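Local atomic coordinates of allantoin racemase (Pseudomonas fluorescens, PDB entry 5LG5), a protein that catalyses the racemisation of allantoin and, as a member of the HyuE family, probably also interconverts the D and L forms of other 5-monosubstituted hydantoins. Residues Ala74-His79 with Glu97-Thr102; Asp125-Ala130 with Gln134-Val139. All coordinates share one frame; numbering follows the deposited sequence.

Contact 1: Ala74-His79 with Glu97-Thr102; sequences AGYGEH and EAAAST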
ATOM      1  N   ALA E  74     -25.700  10.804   9.049  1.00 13.47           N
ATOM      2  CA  ALA E  74     -25.735  11.734   7.929  1.00 15.94           C
ATOM      3  C   ALA E  74     -24.748  12.857   8.140  1.00 19.11           C
ATOM      4  O   ALA E  74     -25.129  14.012   8.354  1.00 25.28           O
ATOM      5  CB  ALA E  74     -27.137  12.296   7.741  1.00 19.53           C
ATOM      6  N   GLY E  75     -23.475  12.509   8.117  1.00 16.73           N
ATOM      7  CA  GLY E  75     -22.427  13.508   8.134  1.00 16.65           C
ATOM      8  C   GLY E  75     -21.301  12.957   7.298  1.00 22.54           C
ATOM      9  O   GLY E  75     -21.074  11.741   7.279  1.00 21.00           O
ATOM     10  N   TYR E  76     -20.584  13.842   6.615  1.00 24.88           N
ATOM     11  CA  TYR E  76     -19.493  13.387   5.771  1.00 27.35           C
ATOM     12  C   TYR E  76     -18.114  13.493   6.410  1.00 23.43           C
ATOM     13  O   TYR E  76     -17.631  14.591   6.692  1.00 22.25           O
ATOM     14  CB  TYR E  76     -19.538  14.071   4.401  1.00 28.42           C
ATOM     15  CG  TYR E  76     -19.106  13.143   3.304  1.00 24.84           C
ATOM     16  CD1 TYR E  76     -20.046  12.439   2.557  1.00 27.62           C
ATOM     17  CD2 TYR E  76     -17.752  12.901   3.064  1.00 23.54           C
ATOM     18  CE1 TYR E  76     -19.652  11.558   1.560  1.00 24.79           C
ATOM     19  CE2 TYR E  76     -17.346  12.029   2.075  1.00 22.74           C
ATOM     20  CZ  TYR E  76     -18.299  11.355   1.324  1.00 26.85           C
ATOM     21  OH  TYR E  76     -17.884  10.476   0.339  1.00 30.18           O
ATOM     22  N   GLY E  77     -17.511  12.336   6.683  1.00 26.72           N
ATOM     23  CA  GLY E  77     -16.145  12.292   7.176  1.00 21.92           C
ATOM     24  C   GLY E  77     -16.025  12.439   8.683  1.00 25.19           C
ATOM     25  O   GLY E  77     -14.949  12.764   9.190  1.00 23.17           O
ATOM     26  N   GLU E  78     -17.131  12.251   9.398  1.00 22.48           N
ATOM     27  CA  GLU E  78     -17.098  12.275  10.865  1.00 25.29           C
ATOM     28  C   GLU E  78     -16.895  10.923  11.512  1.00 18.47           C
ATOM     29  O   GLU E  78     -17.146   9.877  10.921  1.00 19.35           O
ATOM     30  CB  GLU E  78     -18.343  12.938  11.472  1.00 24.91           C
ATOM     31  CG  GLU E  78     -18.377  14.423  11.299  1.00 26.80           C
ATOM     32  CD  GLU E  78     -18.659  14.842   9.881  1.00 34.08           C
ATOM     33  OE1 GLU E  78     -19.455  14.140   9.217  1.00 35.70           O
ATOM     34  OE2 GLU E  78     -18.078  15.865   9.433  1.00 36.88           O
ATOM     35  N   HIS E  79     -16.461  10.976  12.763  1.00 19.58           N
ATOM     36  CA  HIS E  79     -16.270   9.790  13.557  1.00 16.75           C
ATOM     37  C   HIS E  79     -17.602   9.321  14.102  1.00 17.72           C
ATOM     38  O   HIS E  79     -18.606  10.045  14.047  1.00 17.50           O
ATOM     39  CB  HIS E  79     -15.345  10.097  14.724  1.00 19.97           C
ATOM     40  CG  HIS E  79     -13.918  10.323  14.329  1.00 20.96           C
ATOM     41  ND1 HIS E  79     -13.121   9.327  13.832  1.00 22.48           N
ATOM     42  CD2 HIS E  79     -13.138  11.436  14.408  1.00 20.49           C
ATOM     43  CE1 HIS E  79     -11.905   9.808  13.596  1.00 24.94           C
ATOM     44  NE2 HIS E  79     -11.899  11.081  13.937  1.00 24.84           N
ATOM     45  N   GLU E  97     -19.380   6.450   3.504  1.00 12.09           N
ATOM     46  CA  GLU E  97     -19.110   5.172   2.882  1.00 12.50           C
ATOM     47  C   GLU E  97     -20.207   4.800   1.911  1.00  9.88           C
ATOM     48  O   GLU E  97     -19.934   4.284   0.836  1.00  8.24           O
ATOM     49  CB  GLU E  97     -18.887   4.142   3.980  1.00 16.74           C
ATOM     50  CG  GLU E  97     -17.660   4.564   4.767  1.00 18.38           C
ATOM     51  CD  GLU E  97     -17.713   4.211   6.227  1.00 25.73           C
ATOM     52  OE1 GLU E  97     -17.078   4.944   7.012  1.00 28.47           O
ATOM     53  OE2 GLU E  97     -18.385   3.221   6.592  1.00 29.85           O
ATOM     54  N   ALA E  98     -21.441   5.154   2.245  1.00 11.73           N
ATOM     55  CA  ALA E  98     -22.537   4.925   1.316  1.00  9.83           C
ATOM     56  C   ALA E  98     -22.230   5.600  -0.017  1.00 10.57           C
ATOM     57  O   ALA E  98     -22.283   4.953  -1.065  1.00  6.89           O
ATOM     58  CB  ALA E  98     -23.838   5.446   1.889  1.00  8.72           C
ATOM     59  N   ALA E  99     -21.846   6.877   0.019  1.00  8.03           N
ATOM     60  CA  ALA E  99     -21.560   7.595  -1.224  1.00  8.44           C
ATOM     61  C   ALA E  99     -20.397   6.968  -1.999  1.00 10.30           C
ATOM     62  O   ALA E  99     -20.520   6.712  -3.202  1.00  9.18           O
ATOM     63  CB  ALA E  99     -21.290   9.072  -0.949  1.00  7.71           C
ATOM     64  N   ALA E 100     -19.278   6.702  -1.318  1.00  8.05           N
ATOM     65  CA  ALA E 100     -18.108   6.170  -2.009  1.00  7.28           C
ATOM     66  C   ALA E 100     -18.392   4.791  -2.566  1.00  8.09           C
ATOM     67  O   ALA E 100     -18.077   4.496  -3.716  1.00  7.15           O
ATOM     68  CB  ALA E 100     -16.899   6.144  -1.085  1.00  7.98           C
ATOM     69  N   SER E 101     -19.014   3.950  -1.751  1.00  8.98           N
ATOM     70  CA  SER E 101     -19.327   2.593  -2.168  1.00  9.51           C
ATOM     71  C   SER E 101     -20.260   2.541  -3.389  1.00  9.80           C
ATOM     72  O   SER E 101     -20.010   1.772  -4.334  1.00  8.56           O
ATOM     73  CB  SER E 101     -19.907   1.786  -0.995  1.00 12.54           C
ATOM     74  OG  SER E 101     -20.042   0.417  -1.350  1.00 20.09           O
ATOM     75  N   THR E 102     -21.322   3.344  -3.408  1.00  9.02           N
ATOM     76  CA  THR E 102     -22.172   3.275  -4.594  1.00 11.03           C
ATOM     77  C   THR E 102     -21.515   3.939  -5.806  1.00  8.30           C
ATOM     78  O   THR E 102     -21.658   3.434  -6.903  1.00  9.20           O
ATOM     79  CB  THR E 102     -23.671   3.704  -4.398  1.00 14.69           C
ATOM     80  OG1 THR E 102     -23.955   4.918  -5.101  1.00 21.16           O
ATOM     81  CG2 THR E 102     -24.059   3.797  -2.947  1.00  8.02           C
TER
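The loop 74-79 meets the helical segment 97-102 through Y76 and A99, while the main chains stay well apart: their nearest CA atoms, those of Y76 and E97, are 8.7 Å from each other, and no hydrogen bond spans the gap. Y76 bridges it with the length of its ring. An unusual chi1 of -144°, away from a staggered value, swings the ring off the loop so that its far end reaches the helix. There the methyl of A99 sits at the ring edge, in the plane of the ring, with A99 CB 3.9 Å from Y76 CE1 and equally 3.9 Å from Y76 OH. The hydroxyl also lies near the helix backbone, but at 4.4 Å from Y76 OH to A100 N this is packing and not a polar bond. The short side chain of A99 lets the ring end come close to the helix, whose turn is closed by the bond from S101 N to E97 O (2.8 Å). V112 and I123 pack against the same tyrosine.

G77 turns the chain with a positive phi of 86°, and its N-H is held by T96 OG1, just ahead of the helical segment, which ties the loop to the helix. E78 packs on V8 and V44. E97 reaches R81 in a salt bridge, and F105 of the second subunit packs on E97 and S101. This is a buried loop-to-helix contact near the centre of the chain, formed where strand 70-74 ends in its parallel sheet. In Asp/Glu racemases the loop at this point commonly contributes to the active site, which is consistent with the placement here.

Contact 2: Asp125-Ala130 with Gln134-Val139; sequences DRLKLA and QRCASV
L127 carries this contact from the helix side: its CD1 methyl touches both V139 and C136 of the strand. CD1 lies 4.2 Å from V139 CG2 and 4.4 Å from C136 SG, a loose apolar touch without any hydrogen bond between the segments. CD1 of L127 lies anti to CA (chi2 174°), at the extended end of the side chain, where it meets the strand. The thiol of C136 is likewise thrown forward, its SG opposite the main-chain N (chi1 -177°). Two strand residues three apart can face the same helix because A137 adopts nearly helical backbone angles, which breaks the regular alternation and is consistent with a beta bulge. Behind this first shell, S138 OG is bonded to S111 OG of the adjoining strand 110-114 and to D171 OD2 at the end of helix 153-171, and R135 grips the carbonyls of M104, G107 and H108. R135 also bonds to A130 O of the second subunit, a link made reciprocally. Helix 120-129 thus packs on its own following strand in the beta-alpha-beta unit 110-114, 120-129, 136-141; Y110 and V112 of the neighbouring strand and T96 and A100 of helix 95-103 complete the surroundings of L127.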
ATOM      1  N   ASP E 125      -9.021  10.294   5.730  1.00 13.00           N
ATOM      2  CA  ASP E 125      -8.773   9.293   6.766  1.00 17.02           C
ATOM      3  C   ASP E 125      -9.941   8.292   6.921  1.00 13.73           C
ATOM      4  O   ASP E 125      -9.719   7.084   7.006  1.00 12.38           O
ATOM      5  CB  ASP E 125      -8.430   9.957   8.112  1.00 15.45           C
ATOM      6  CG  ASP E 125      -7.007  10.534   8.161  1.00 19.39           C
ATOM      7  OD1 ASP E 125      -6.716  11.289   9.118  1.00 23.29           O
ATOM      8  OD2 ASP E 125      -6.184  10.261   7.259  1.00 20.18           O
ATOM      9  N   ARG E 126     -11.180   8.783   6.920  1.00 11.52           N
ATOM     10  CA  ARG E 126     -12.344   7.894   7.048  1.00 12.89           C
ATOM     11  C   ARG E 126     -12.490   6.911   5.869  1.00 12.58           C
ATOM     12  O   ARG E 126     -12.881   5.757   6.055  1.00 13.21           O
ATOM     13  CB  ARG E 126     -13.652   8.691   7.243  1.00 15.13           C
ATOM     14  CG  ARG E 126     -13.748   9.473   8.574  1.00 20.73           C
ATOM     15  CD  ARG E 126     -13.529   8.591   9.808  1.00 18.20           C
ATOM     16  NE  ARG E 126     -14.623   7.636  10.021  1.00 25.26           N
ATOM     17  CZ  ARG E 126     -14.651   6.732  11.003  1.00 27.49           C
ATOM     18  NH1 ARG E 126     -13.637   6.644  11.849  1.00 26.04           N
ATOM     19  NH2 ARG E 126     -15.686   5.909  11.135  1.00 27.56           N
ATOM     20  N   LEU E 127     -12.222   7.394   4.659  1.00 10.66           N
ATOM     21  CA  LEU E 127     -12.308   6.570   3.451  1.00 10.19           C
ATOM     22  C   LEU E 127     -11.222   5.492   3.438  1.00 13.49           C
ATOM     23  O   LEU E 127     -11.454   4.357   2.997  1.00 11.21           O
ATOM     24  CB  LEU E 127     -12.236   7.451   2.192  1.00 10.36           C
ATOM     25  CG  LEU E 127     -13.459   8.344   1.924  1.00 12.42           C
ATOM     26  CD1 LEU E 127     -13.235   9.295   0.743  1.00 11.51           C
ATOM     27  CD2 LEU E 127     -14.683   7.475   1.664  1.00  8.93           C
ATOM     28  N   LYS E 128     -10.030   5.857   3.912  1.00 12.79           N
ATOM     29  CA  LYS E 128      -8.928   4.902   4.039  1.00 13.69           C
ATOM     30  C   LYS E 128      -9.253   3.805   5.033  1.00 13.34           C
ATOM     31  O   LYS E 128      -9.078   2.616   4.744  1.00 12.79           O
ATOM     32  CB  LYS E 128      -7.637   5.622   4.438  1.00 11.56           C
ATOM     33  CG  LYS E 128      -7.010   6.392   3.285  1.00 15.44           C
ATOM     34  CD  LYS E 128      -5.810   7.211   3.749  1.00 21.94           C
ATOM     35  CE  LYS E 128      -5.237   8.019   2.596  1.00 17.43           C
ATOM     36  NZ  LYS E 128      -4.102   8.881   3.055  1.00 22.40           N
ATOM     37  N   LEU E 129      -9.762   4.211   6.189  1.00 11.04           N
ATOM     38  CA  LEU E 129     -10.112   3.275   7.242  1.00 14.15           C
ATOM     39  C   LEU E 129     -11.230   2.347   6.778  1.00 17.88           C
ATOM     40  O   LEU E 129     -11.265   1.170   7.156  1.00 18.66           O
ATOM     41  CB  LEU E 129     -10.577   4.029   8.496  1.00 17.23           C
ATOM     42  CG  LEU E 129      -9.456   4.312   9.508  1.00 24.62           C
ATOM     43  CD1 LEU E 129      -9.914   5.242  10.638  1.00 27.08           C
ATOM     44  CD2 LEU E 129      -8.834   3.033  10.055  1.00 30.03           C
ATOM     45  N   ALA E 130     -12.152   2.878   5.974  1.00 12.08           N
ATOM     46  CA  ALA E 130     -13.268   2.087   5.467  1.00 11.57           C
ATOM     47  C   ALA E 130     -12.836   1.176   4.318  1.00  9.33           C
ATOM     48  O   ALA E 130     -13.605   0.340   3.871  1.00 10.18           O
ATOM     49  CB  ALA E 130     -14.417   3.000   5.023  1.00 11.57           C
ATOM     50  N   GLN E 134      -9.056   3.552  -2.264  1.00 10.29           N
ATOM     51  CA  GLN E 134      -8.300   3.155  -3.450  1.00 11.95           C
ATOM     52  C   GLN E 134      -8.844   3.712  -4.760  1.00 12.27           C
ATOM     53  O   GLN E 134      -8.080   4.076  -5.638  1.00 10.98           O
ATOM     54  CB  GLN E 134      -8.217   1.634  -3.532  1.00 15.30           C
ATOM     55  CG  GLN E 134      -7.567   1.086  -2.282  1.00 23.32           C
ATOM     56  CD  GLN E 134      -6.082   0.977  -2.409  1.00 30.91           C
ATOM     57  OE1 GLN E 134      -5.346   1.263  -1.461  1.00 43.43           O
ATOM     58  NE2 GLN E 134      -5.622   0.513  -3.568  1.00 41.84           N
ATOM     59  N   ARG E 135     -10.161   3.783  -4.895  1.00  9.61           N
ATOM     60  CA  ARG E 135     -10.737   4.295  -6.132  1.00 12.83           C
ATOM     61  C   ARG E 135     -11.107   5.775  -6.016  1.00 13.19           C
ATOM     62  O   ARG E 135     -11.801   6.341  -6.868  1.00 11.75           O
ATOM     63  CB  ARG E 135     -11.917   3.429  -6.560  1.00 14.20           C
ATOM     64  CG  ARG E 135     -11.545   1.951  -6.561  1.00 16.07           C
ATOM     65  CD  ARG E 135     -11.829   1.273  -7.879  1.00 18.39           C
ATOM     66  NE  ARG E 135     -12.990   1.852  -8.555  1.00 21.91           N
ATOM     67  CZ  ARG E 135     -14.179   1.260  -8.617  1.00 20.70           C
ATOM     68  NH1 ARG E 135     -14.374   0.087  -8.014  1.00 23.05           N
ATOM     69  NH2 ARG E 135     -15.179   1.846  -9.259  1.00 18.90           N
ATOM     70  N   CYS E 136     -10.631   6.407  -4.958  1.00 10.86           N
ATOM     71  CA  CYS E 136     -10.863   7.835  -4.813  1.00 10.91           C
ATOM     72  C   CYS E 136      -9.806   8.638  -5.579  1.00 13.03           C
ATOM     73  O   CYS E 136      -8.611   8.570  -5.274  1.00 12.53           O
ATOM     74  CB  CYS E 136     -10.886   8.234  -3.332  1.00 10.24           C
ATOM     75  SG  CYS E 136     -11.264   9.978  -3.077  1.00 10.45           S
ATOM     76  N   ALA E 137     -10.242   9.388  -6.588  1.00 11.80           N
ATOM     77  CA  ALA E 137      -9.325  10.230  -7.355  1.00 13.51           C
ATOM     78  C   ALA E 137      -8.856  11.454  -6.548  1.00 14.80           C
ATOM     79  O   ALA E 137      -7.726  11.920  -6.712  1.00 15.28           O
ATOM     80  CB  ALA E 137      -9.964  10.663  -8.667  1.00 13.49           C
ATOM     81  N   SER E 138      -9.731  11.969  -5.688  1.00 13.45           N
ATOM     82  CA  SER E 138      -9.412  13.119  -4.853  1.00 11.41           C
ATOM     83  C   SER E 138     -10.558  13.458  -3.915  1.00 11.87           C
ATOM     84  O   SER E 138     -11.714  13.082  -4.141  1.00  8.76           O
ATOM     85  CB  SER E 138      -9.080  14.346  -5.716  1.00 15.20           C
ATOM     86  OG  SER E 138     -10.155  14.674  -6.580  1.00 11.42           O
ATOM     87  N   VAL E 139     -10.219  14.166  -2.847  1.00 11.50           N
ATOM     88  CA  VAL E 139     -11.208  14.813  -2.014  1.00  9.52           C
ATOM     89  C   VAL E 139     -10.934  16.293  -2.109  1.00 10.25           C
ATOM     90  O   VAL E 139      -9.835  16.743  -1.787  1.00 12.96           O
ATOM     91  CB  VAL E 139     -11.098  14.345  -0.556  1.00 11.37           C
ATOM     92  CG1 VAL E 139     -12.124  15.100   0.348  1.00  7.50           C
ATOM     93  CG2 VAL E 139     -11.284  12.844  -0.493  1.00  8.39           C
TER

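Overall arrangement
Contact 1 closes before contact 2 opens along the chain, yet their centres lie only 10 Å apart and they touch directly. At one junction E97 CG packs on A130 CB at 3.6 Å; at another H79 ND1 packs 3.4 Å from R126 NH1, and G77 O lies 3.6 Å from R126 CG. Helix 120-129 is therefore shared, and its I123 spans the two, reaching Y76 of contact 1 and V139 of contact 2. Contact 1 joins the loop after strand 70-74, probably beside the active site, to helix 95-103; contact 2 involves 136-141, the outermost strand within this chain of the other parallel sheet. Both reach the second subunit.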